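Local coordinates for protein alpha,alpha-trehalose-phosphate synthase (UDP-forming) (Burkholderia xenovorans, PDB 5V0T) that is a glycosyltransferase of family 20 with the two-domain GT-B architecture, here holding uridine-5'-diphosphate and 6-O-phosphono-alpha-D-glucopyranose in the cleft between its domains, at residues T93-F98 / P313-M318; H99-L104 / L278-G283. One frame throughout, in Å; residues are numbered along the deposited sequence.

Contact 1: residues T93-F98 / P313-M318; sequences TLWPAF and PTRADM. With G6P (6-O-phosphono-alpha-D-glucopyranose), chain J.
The pocket for 6-O-phosphono-alpha-D-glucopyranose is walled here by Trp95 and Arg315, which meet as a buried cation-pi pair. Arg315 comes end-on: its guanidinium stands nearly upright on the indole, the two planes 85° apart, so that NH1 points into one ring face and lies 3.2 Å from Trp95 CD2. Arg315 CZ sits 4.2 Å from the centroid of the six-membered ring, only 10° off the normal. The indole reaches across because CG of Trp95 is anti to the backbone N (chi1 180°), while the arginine chain runs extended from CG to NE. Trp95 lies near the end of helix 79-98 in the N-terminal half, and Arg315 in the loop that leads from strand 305-310 to helix 319-339 in the C-terminal half, so the pair bridges the interdomain cleft of the GT-B fold. The remaining nitrogens of Arg315 serve the ligand: NE donates to O2P of the phosphate over 3.0 Å, and NH2 to the ester oxygen O6 over 3.0 Å, with a weak second bond from NH2 to O2P. Trp95 keeps to the sugar, its CZ3 4.0 Å from C2 of the ligand. Asp279 accepts from the indole NE1 and Tyr321 OH is bonded to Arg315 NH1, which helps to fix both groups; Tyr86 and Arg18 add further hydrogen bonds to the ligand.

Contact 2: residues H99-L104 / L278-G283; sequences HYRADL and LDYSKG. With UDP (uridine-5'-diphosphate), chain I; EDO (1,2-ethanediol), chain L.
Leu104 lays its CD1 methyl squarely on the Tyr280 ring, a CH-pi contact with the carbon 3.4 Å from the ring centroid and 7° off the normal. The same methyl also lies over the centre of one face of the Arg101 guanidinium, so that it sits in the angle between two planes 68° apart. With CG set between its backbone N and carbonyl carbon (chi1 47°), Tyr280 turns this ring face to the leucine. Beside this group, His99 CD2 packs on Ser281 CB at 3.9 Å. No direct hydrogen bond joins the segments; one water does, accepting from Arg101 NH1 at 2.8 Å and donating to Tyr280 O at 2.7 Å. Further out, Asp103 fixes the arginine's rotation by a side-on, two-pronged salt bridge, in which NE meets OD1 at 2.8 Å and NH2 meets OD2 at 2.7 Å, both through syn lone pairs. Across from it, Asp279 OD1 takes the Ser281 backbone N in an Asx turn. Thus a loop following a Schellman-terminated helix abuts the loop after strand 270-275, whose Lys282 NZ donates to O2B of uridine-5'-diphosphate at 2.8 Å and forms a salt bridge with Asp376, across the interdomain cleft of a GT-B glycosyltransferase.

Overall arrangement
Both contacts span the cleft and join neighbouring elements: contact 1 the end of helix 79-98 with the loop after strand 305-310, contact 2 the loop after that helix with the loop after strand 270-275. Their centres are about 8 Å apart, contact 2 nested along the chain inside the loop closed by contact 1. Contact 1 is wholly buried and rests on one cation-pi pair beside the sugar phosphate; contact 2 is broader, apolar and water-bridged, and grades from buried His99, Tyr280 and Ser281 to the partly exposed Arg101 and Leu104. The two meet directly where Trp95 CD1 packs against Tyr280 OH and Pro96 O is probably bonded to Arg101 N.

Contact 1: residues T93-F98 / P313-M318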
ATOM      1  N   THR A  93      -2.581  12.456  11.158  1.00 18.66           N
ATOM      2  CA  THR A  93      -4.035  12.496  11.179  1.00 19.89           C
ATOM      3  C   THR A  93      -4.636  11.499  10.198  1.00 18.41           C
ATOM      4  O   THR A  93      -5.355  10.584  10.618  1.00 18.59           O
ATOM      5  CB  THR A  93      -4.548  13.911  10.870  1.00 18.94           C
ATOM      6  OG1 THR A  93      -4.056  14.817  11.862  1.00 18.16           O
ATOM      7  CG2 THR A  93      -6.078  13.931  10.860  1.00 17.29           C
ATOM      8  N   LEU A  94      -4.359  11.658   8.898  1.00 18.40           N
ATOM      9  CA  LEU A  94      -5.070  10.888   7.878  1.00 16.41           C
ATOM     10  C   LEU A  94      -4.684   9.418   7.923  1.00 16.80           C
ATOM     11  O   LEU A  94      -5.558   8.541   7.902  1.00 15.78           O
ATOM     12  CB  LEU A  94      -4.799  11.457   6.480  1.00 17.04           C
ATOM     13  CG  LEU A  94      -5.416  12.836   6.203  1.00 17.50           C
ATOM     14  CD1 LEU A  94      -5.128  13.336   4.766  1.00 16.92           C
ATOM     15  CD2 LEU A  94      -6.911  12.827   6.510  1.00 16.58           C
ATOM     16  N   TRP A  95      -3.377   9.125   7.933  1.00 15.28           N
ATOM     17  CA  TRP A  95      -2.954   7.723   7.911  1.00 17.39           C
ATOM     18  C   TRP A  95      -3.540   6.931   9.071  1.00 15.72           C
ATOM     19  O   TRP A  95      -4.160   5.883   8.814  1.00 12.50           O
ATOM     20  CB  TRP A  95      -1.425   7.614   7.888  1.00 13.98           C
ATOM     21  CG  TRP A  95      -0.966   6.166   7.875  1.00 15.89           C
ATOM     22  CD1 TRP A  95      -0.698   5.386   8.956  1.00 14.36           C
ATOM     23  CD2 TRP A  95      -0.747   5.345   6.719  1.00 13.82           C
ATOM     24  NE1 TRP A  95      -0.327   4.118   8.550  1.00 13.85           N
ATOM     25  CE2 TRP A  95      -0.335   4.075   7.181  1.00 17.23           C
ATOM     26  CE3 TRP A  95      -0.830   5.570   5.335  1.00 16.73           C
ATOM     27  CZ2 TRP A  95      -0.020   3.020   6.307  1.00 17.12           C
ATOM     28  CZ3 TRP A  95      -0.507   4.521   4.462  1.00 17.62           C
ATOM     29  CH2 TRP A  95      -0.119   3.262   4.956  1.00 19.91           C
ATOM     30  N   PRO A  96      -3.418   7.357  10.339  1.00 15.95           N
ATOM     31  CA  PRO A  96      -4.035   6.556  11.411  1.00 17.27           C
ATOM     32  C   PRO A  96      -5.549   6.494  11.306  1.00 15.25           C
ATOM     33  O   PRO A  96      -6.129   5.426  11.536  1.00 17.08           O
ATOM     34  CB  PRO A  96      -3.565   7.248  12.698  1.00 16.31           C
ATOM     35  CG  PRO A  96      -3.119   8.608  12.275  1.00 16.20           C
ATOM     36  CD  PRO A  96      -2.621   8.475  10.879  1.00 17.07           C
ATOM     37  N   ALA A  97      -6.206   7.596  10.925  1.00 16.64           N
ATOM     38  CA  ALA A  97      -7.671   7.616  10.903  1.00 19.75           C
ATOM     39  C   ALA A  97      -8.218   6.671   9.843  1.00 14.84           C
ATOM     40  O   ALA A  97      -9.164   5.915  10.099  1.00 16.58           O
ATOM     41  CB  ALA A  97      -8.178   9.036  10.654  1.00 16.90           C
ATOM     42  N   PHE A  98      -7.632   6.705   8.644  1.00 15.98           N
ATOM     43  CA  PHE A  98      -8.097   5.892   7.527  1.00 16.72           C
ATOM     44  C   PHE A  98      -7.726   4.425   7.702  1.00 19.31           C
ATOM     45  O   PHE A  98      -8.321   3.564   7.047  1.00 16.32           O
ATOM     46  CB  PHE A  98      -7.514   6.407   6.202  1.00 12.52           C
ATOM     47  CG  PHE A  98      -8.185   7.648   5.657  1.00 16.59           C
ATOM     48  CD1 PHE A  98      -8.498   8.726   6.486  1.00 19.88           C
ATOM     49  CD2 PHE A  98      -8.464   7.752   4.304  1.00 19.80           C
ATOM     50  CE1 PHE A  98      -9.103   9.868   5.981  1.00 21.30           C
ATOM     51  CE2 PHE A  98      -9.066   8.893   3.786  1.00 19.28           C
ATOM     52  CZ  PHE A  98      -9.381   9.954   4.623  1.00 14.65           C
ATOM     53  N   PRO A 313      12.608   0.294   7.870  1.00 17.60           N
ATOM     54  CA  PRO A 313      12.197   1.556   8.487  1.00 18.20           C
ATOM     55  C   PRO A 313      11.211   2.293   7.598  1.00 18.41           C
ATOM     56  O   PRO A 313      11.303   2.260   6.366  1.00 18.31           O
ATOM     57  CB  PRO A 313      13.512   2.340   8.606  1.00 19.65           C
ATOM     58  CG  PRO A 313      14.603   1.293   8.472  1.00 22.31           C
ATOM     59  CD  PRO A 313      14.054   0.259   7.569  1.00 20.50           C
ATOM     60  N   THR A 314      10.275   2.973   8.242  1.00 16.08           N
ATOM     61  CA  THR A 314       9.360   3.862   7.552  1.00 20.60           C
ATOM     62  C   THR A 314       9.043   5.018   8.491  1.00 18.75           C
ATOM     63  O   THR A 314       8.835   4.806   9.686  1.00 17.09           O
ATOM     64  CB  THR A 314       8.094   3.104   7.131  1.00 20.61           C
ATOM     65  OG1 THR A 314       7.208   3.985   6.438  1.00 17.44           O
ATOM     66  CG2 THR A 314       7.373   2.516   8.343  1.00 16.43           C
ATOM     67  N   ARG A 315       9.047   6.242   7.966  1.00 19.04           N
ATOM     68  CA  ARG A 315       8.565   7.407   8.722  1.00 22.08           C
ATOM     69  C   ARG A 315       9.192   7.470  10.124  1.00 22.61           C
ATOM     70  O   ARG A 315       8.524   7.711  11.134  1.00 18.65           O
ATOM     71  CB  ARG A 315       7.032   7.391   8.780  1.00 20.44           C
ATOM     72  CG  ARG A 315       6.391   7.442   7.385  1.00 21.58           C
ATOM     73  CD  ARG A 315       4.890   7.071   7.342  1.00 23.37           C
ATOM     74  NE  ARG A 315       4.466   6.760   5.974  1.00 16.91           N
ATOM     75  CZ  ARG A 315       3.283   6.243   5.647  1.00 23.35           C
ATOM     76  NH1 ARG A 315       2.368   5.995   6.587  1.00 19.65           N
ATOM     77  NH2 ARG A 315       3.012   5.971   4.374  1.00 16.50           N
ATOM     78  N   ALA A 316      10.509   7.252  10.180  1.00 20.38           N
ATOM     79  CA  ALA A 316      11.160   6.967  11.455  1.00 22.11           C
ATOM     80  C   ALA A 316      11.278   8.182  12.361  1.00 23.01           C
ATOM     81  O   ALA A 316      11.589   8.010  13.544  1.00 20.94           O
ATOM     82  CB  ALA A 316      12.553   6.362  11.222  1.00 23.32           C
ATOM     83  N   ASP A 317      11.040   9.394  11.852  1.00 19.56           N
ATOM     84  CA  ASP A 317      11.111  10.588  12.684  1.00 22.58           C
ATOM     85  C   ASP A 317       9.793  10.876  13.394  1.00 29.75           C
ATOM     86  O   ASP A 317       9.611  11.970  13.938  1.00 30.17           O
ATOM     87  CB  ASP A 317      11.576  11.793  11.858  1.00 22.80           C
ATOM     88  CG  ASP A 317      10.724  12.038  10.615  1.00 25.28           C
ATOM     89  OD1 ASP A 317       9.693  11.373  10.445  1.00 26.79           O
ATOM     90  OD2 ASP A 317      11.099  12.901   9.794  1.00 30.18           O
ATOM     91  N   MET A 318       8.883   9.907  13.420  1.00 26.26           N
ATOM     92  CA  MET A 318       7.592  10.040  14.071  1.00 22.44           C
ATOM     93  C   MET A 318       7.544   9.130  15.288  1.00 25.53           C
ATOM     94  O   MET A 318       7.889   7.948  15.195  1.00 20.61           O
ATOM     95  CB  MET A 318       6.459   9.709  13.107  1.00 22.34           C
ATOM     96  CG  MET A 318       6.275  10.789  12.062  1.00 28.16           C
ATOM     97  SD  MET A 318       4.914  10.361  11.009  1.00 35.56           S
ATOM     98  CE  MET A 318       3.530  10.869  12.045  1.00 26.72           C
TER
HETATM   99  C1  G6P J 502       1.793   3.592   1.302  1.00 19.10           C
HETATM  100  C2  G6P J 502       1.097   4.869   0.860  1.00 18.06           C
HETATM  101  C3  G6P J 502       1.962   5.627  -0.151  1.00 15.47           C
HETATM  102  C4  G6P J 502       3.346   5.871   0.458  1.00 15.43           C
HETATM  103  C5  G6P J 502       3.953   4.538   0.900  1.00 13.76           C
HETATM  104  C6  G6P J 502       5.357   4.751   1.468  1.00 14.46           C
HETATM  105  O1  G6P J 502       1.950   2.781   0.144  1.00 19.91           O
HETATM  106  O2  G6P J 502      -0.190   4.544   0.305  1.00 19.43           O
HETATM  107  O3  G6P J 502       1.321   6.885  -0.421  1.00 17.51           O
HETATM  108  O4  G6P J 502       4.213   6.473  -0.525  1.00 18.35           O
HETATM  109  O5  G6P J 502       3.086   3.898   1.850  1.00 21.48           O
HETATM  110  O6  G6P J 502       5.313   5.710   2.538  1.00 17.34           O
HETATM  111  P   G6P J 502       6.218   7.040   2.450  1.00 19.33           P
HETATM  112  O1P G6P J 502       7.642   6.595   2.664  1.00 18.95           O
HETATM  113  O2P G6P J 502       5.660   7.931   3.525  1.00 19.08           O
HETATM  114  O3P G6P J 502       5.993   7.571   1.053  1.00 19.02           O

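Contact 2: residues H99-L104 / L278-G283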
ATOM      1  N   HIS A  99      -6.753   4.121   8.565  1.00 14.81           N
ATOM      2  CA  HIS A  99      -6.453   2.745   8.934  1.00 16.40           C
ATOM      3  C   HIS A  99      -7.119   2.330  10.250  1.00 17.90           C
ATOM      4  O   HIS A  99      -6.664   1.382  10.909  1.00 19.26           O
ATOM      5  CB  HIS A  99      -4.938   2.555   8.968  1.00 13.57           C
ATOM      6  CG  HIS A  99      -4.321   2.600   7.604  1.00 17.54           C
ATOM      7  ND1 HIS A  99      -3.930   3.780   7.001  1.00 16.65           N
ATOM      8  CD2 HIS A  99      -4.083   1.618   6.700  1.00 15.78           C
ATOM      9  CE1 HIS A  99      -3.459   3.521   5.793  1.00 17.91           C
ATOM     10  NE2 HIS A  99      -3.521   2.215   5.593  1.00 17.23           N
ATOM     11  N   TYR A 100      -8.199   3.023  10.640  1.00 16.34           N
ATOM     12  CA  TYR A 100      -9.030   2.632  11.786  1.00 18.41           C
ATOM     13  C   TYR A 100      -8.234   2.686  13.089  1.00 18.88           C
ATOM     14  O   TYR A 100      -8.404   1.855  13.980  1.00 16.92           O
ATOM     15  CB  TYR A 100      -9.650   1.242  11.569  1.00 19.20           C
ATOM     16  CG  TYR A 100     -10.726   1.202  10.492  1.00 19.60           C
ATOM     17  CD1 TYR A 100     -10.404   1.339   9.146  1.00 15.97           C
ATOM     18  CD2 TYR A 100     -12.066   1.010  10.823  1.00 20.75           C
ATOM     19  CE1 TYR A 100     -11.392   1.293   8.151  1.00 19.74           C
ATOM     20  CE2 TYR A 100     -13.066   0.966   9.835  1.00 20.45           C
ATOM     21  CZ  TYR A 100     -12.719   1.108   8.506  1.00 19.73           C
ATOM     22  OH  TYR A 100     -13.696   1.070   7.533  1.00 17.60           O
ATOM     23  N   ARG A 101      -7.332   3.662  13.191  1.00 18.81           N
ATOM     24  CA  ARG A 101      -6.585   3.863  14.424  1.00 23.57           C
ATOM     25  C   ARG A 101      -6.841   5.257  14.983  1.00 24.87           C
ATOM     26  O   ARG A 101      -5.912   6.059  15.105  1.00 19.25           O
ATOM     27  CB  ARG A 101      -5.084   3.641  14.207  1.00 19.23           C
ATOM     28  CG  ARG A 101      -4.703   2.170  13.961  1.00 17.60           C
ATOM     29  CD  ARG A 101      -5.190   1.246  15.103  1.00 15.50           C
ATOM     30  NE  ARG A 101      -4.585   1.566  16.392  1.00 16.09           N
ATOM     31  CZ  ARG A 101      -3.400   1.102  16.789  1.00 22.60           C
ATOM     32  NH1 ARG A 101      -2.679   0.314  15.991  1.00 25.35           N
ATOM     33  NH2 ARG A 101      -2.927   1.429  17.982  1.00 17.27           N
ATOM     34  N   ALA A 102      -8.091   5.549  15.350  1.00 28.77           N
ATOM     35  CA  ALA A 102      -8.377   6.864  15.915  1.00 30.49           C
ATOM     36  C   ALA A 102      -7.617   7.089  17.210  1.00 23.88           C
ATOM     37  O   ALA A 102      -7.328   8.238  17.556  1.00 26.27           O
ATOM     38  CB  ALA A 102      -9.883   7.036  16.127  1.00 35.43           C
ATOM     39  N   ASP A 103      -7.235   6.013  17.902  1.00 18.49           N
ATOM     40  CA  ASP A 103      -6.442   6.147  19.120  1.00 19.38           C
ATOM     41  C   ASP A 103      -5.079   6.775  18.854  1.00 23.62           C
ATOM     42  O   ASP A 103      -4.498   7.384  19.757  1.00 24.44           O
ATOM     43  CB  ASP A 103      -6.250   4.782  19.773  1.00 25.76           C
ATOM     44  CG  ASP A 103      -5.515   3.801  18.864  1.00 30.48           C
ATOM     45  OD1 ASP A 103      -6.043   3.464  17.778  1.00 24.28           O
ATOM     46  OD2 ASP A 103      -4.412   3.360  19.247  1.00 26.96           O
ATOM     47  N   LEU A 104      -4.526   6.588  17.658  1.00 21.65           N
ATOM     48  CA  LEU A 104      -3.235   7.168  17.304  1.00 23.04           C
ATOM     49  C   LEU A 104      -3.375   8.494  16.577  1.00 25.20           C
ATOM     50  O   LEU A 104      -2.385   9.220  16.433  1.00 27.59           O
ATOM     51  CB  LEU A 104      -2.435   6.193  16.432  1.00 19.98           C
ATOM     52  CG  LEU A 104      -2.081   4.828  17.041  1.00 19.27           C
ATOM     53  CD1 LEU A 104      -1.378   3.932  16.005  1.00 21.11           C
ATOM     54  CD2 LEU A 104      -1.234   4.963  18.313  1.00 25.55           C
ATOM     55  N   LEU A 278       7.648  -1.212   8.645  1.00 14.24           N
ATOM     56  CA  LEU A 278       7.327  -1.395  10.064  1.00 15.45           C
ATOM     57  C   LEU A 278       6.338  -0.299  10.480  1.00 17.94           C
ATOM     58  O   LEU A 278       6.644   0.662  11.192  1.00 17.83           O
ATOM     59  CB  LEU A 278       8.587  -1.425  10.930  1.00 14.81           C
ATOM     60  CG  LEU A 278       8.484  -2.316  12.187  1.00 17.67           C
ATOM     61  CD1 LEU A 278       9.818  -2.429  12.936  1.00 15.37           C
ATOM     62  CD2 LEU A 278       7.406  -1.782  13.168  1.00 14.97           C
ATOM     63  N   ASP A 279       5.110  -0.492  10.019  1.00 16.91           N
ATOM     64  CA  ASP A 279       3.987   0.400  10.234  1.00 18.17           C
ATOM     65  C   ASP A 279       3.013  -0.258  11.212  1.00 16.16           C
ATOM     66  O   ASP A 279       2.823  -1.478  11.176  1.00 14.75           O
ATOM     67  CB  ASP A 279       3.321   0.685   8.879  1.00 15.37           C
ATOM     68  CG  ASP A 279       2.393   1.879   8.911  1.00 14.49           C
ATOM     69  OD1 ASP A 279       1.449   1.912   9.734  1.00 16.72           O
ATOM     70  OD2 ASP A 279       2.627   2.807   8.108  1.00 18.34           O
ATOM     71  N   TYR A 280       2.385   0.537  12.090  1.00 14.32           N
ATOM     72  CA  TYR A 280       1.387  -0.056  12.978  1.00 16.19           C
ATOM     73  C   TYR A 280       0.177  -0.611  12.217  1.00 17.43           C
ATOM     74  O   TYR A 280      -0.558  -1.448  12.752  1.00 18.90           O
ATOM     75  CB  TYR A 280       0.937   0.962  14.040  1.00 17.21           C
ATOM     76  CG  TYR A 280       0.588   2.338  13.514  1.00 15.25           C
ATOM     77  CD1 TYR A 280      -0.598   2.570  12.837  1.00 11.58           C
ATOM     78  CD2 TYR A 280       1.456   3.406  13.694  1.00 18.67           C
ATOM     79  CE1 TYR A 280      -0.925   3.847  12.369  1.00 19.68           C
ATOM     80  CE2 TYR A 280       1.155   4.667  13.220  1.00 21.19           C
ATOM     81  CZ  TYR A 280      -0.034   4.883  12.565  1.00 22.68           C
ATOM     82  OH  TYR A 280      -0.316   6.154  12.116  1.00 19.21           O
ATOM     83  N   SER A 281      -0.038  -0.196  10.971  1.00 14.58           N
ATOM     84  CA  SER A 281      -1.132  -0.766  10.187  1.00 18.55           C
ATOM     85  C   SER A 281      -0.910  -2.234   9.827  1.00 18.25           C
ATOM     86  O   SER A 281      -1.869  -2.911   9.443  1.00 16.69           O
ATOM     87  CB  SER A 281      -1.316   0.031   8.890  1.00 18.77           C
ATOM     88  OG  SER A 281      -0.177  -0.190   8.049  1.00 18.58           O
ATOM     89  N   LYS A 282       0.319  -2.745   9.931  1.00 13.81           N
ATOM     90  CA  LYS A 282       0.655  -4.055   9.366  1.00 13.78           C
ATOM     91  C   LYS A 282       0.421  -5.222  10.331  1.00 15.72           C
ATOM     92  O   LYS A 282       0.660  -6.381   9.961  1.00 14.53           O
ATOM     93  CB  LYS A 282       2.106  -4.038   8.886  1.00 13.55           C
ATOM     94  CG  LYS A 282       2.350  -2.964   7.796  1.00 16.20           C
ATOM     95  CD  LYS A 282       1.725  -3.363   6.461  1.00 16.04           C
ATOM     96  CE  LYS A 282       1.975  -2.281   5.368  1.00 16.54           C
ATOM     97  NZ  LYS A 282       1.280  -2.593   4.062  1.00 12.56           N
ATOM     98  N   GLY A 283      -0.079  -4.951  11.529  1.00 14.86           N
ATOM     99  CA  GLY A 283      -0.397  -5.999  12.489  1.00 17.30           C
ATOM    100  C   GLY A 283       0.766  -6.898  12.849  1.00 14.96           C
ATOM    101  O   GLY A 283       0.578  -8.105  13.048  1.00 17.42           O
TER
HETATM  102  N1  UDP I 501       9.232  -3.406  -0.976  1.00 19.72           N
HETATM  103  C2  UDP I 501      10.515  -3.252  -1.477  1.00 23.93           C
HETATM  104  N3  UDP I 501      11.518  -3.413  -0.564  1.00 19.29           N
HETATM  105  C4  UDP I 501      11.378  -3.712   0.773  1.00 20.79           C
HETATM  106  C5  UDP I 501      10.019  -3.864   1.220  1.00 17.22           C
HETATM  107  C6  UDP I 501       9.012  -3.721   0.345  1.00 23.47           C
HETATM  108  O2  UDP I 501      10.745  -2.978  -2.642  1.00 22.35           O
HETATM  109  O4  UDP I 501      12.390  -3.831   1.474  1.00 23.30           O
HETATM  110  C1' UDP I 501       8.118  -3.254  -1.918  1.00 17.50           C
HETATM  111  C2' UDP I 501       7.271  -4.514  -2.070  1.00 16.98           C
HETATM  112  O2' UDP I 501       7.858  -5.374  -3.032  1.00 21.07           O
HETATM  113  C3' UDP I 501       5.942  -3.916  -2.535  1.00 20.29           C
HETATM  114  C4' UDP I 501       5.886  -2.588  -1.769  1.00 19.23           C
HETATM  115  O4' UDP I 501       7.249  -2.264  -1.418  1.00 18.00           O
HETATM  116  O3' UDP I 501       5.911  -3.657  -3.936  1.00 17.02           O
HETATM  117  C5' UDP I 501       5.031  -2.591  -0.531  1.00 16.17           C
HETATM  118  O5' UDP I 501       3.670  -2.373  -0.950  1.00 17.98           O
HETATM  119  PA  UDP I 501       2.449  -2.892  -0.087  1.00 17.27           P
HETATM  120  O1A UDP I 501       2.659  -4.327   0.350  1.00 18.00           O
HETATM  121  O2A UDP I 501       1.222  -2.627  -0.877  1.00 14.97           O
HETATM  122  O3A UDP I 501       2.466  -2.022   1.232  1.00 18.41           O
HETATM  123  PB  UDP I 501       2.770  -0.505   1.574  1.00 19.22           P
HETATM  124  O1B UDP I 501       2.299   0.252   0.329  1.00 20.19           O
HETATM  125  O2B UDP I 501       1.808  -0.222   2.747  1.00 16.73           O
HETATM  126  O3B UDP I 501       4.201  -0.292   1.905  1.00 17.55           O
HETATM  127  C1  EDO L 504     -11.426   1.599  14.972  1.00 48.74           C
HETATM  128  O1  EDO L 504     -12.072   0.756  15.941  1.00 49.05           O
HETATM  129  C2  EDO L 504     -11.782   3.072  15.203  1.00 51.69           C
HETATM  130  O2  EDO L 504     -10.732   3.941  14.740  1.00 50.90           O
HETATM  131  O   HOH W   1      -2.968  -0.372  13.252  1.00 23.88           O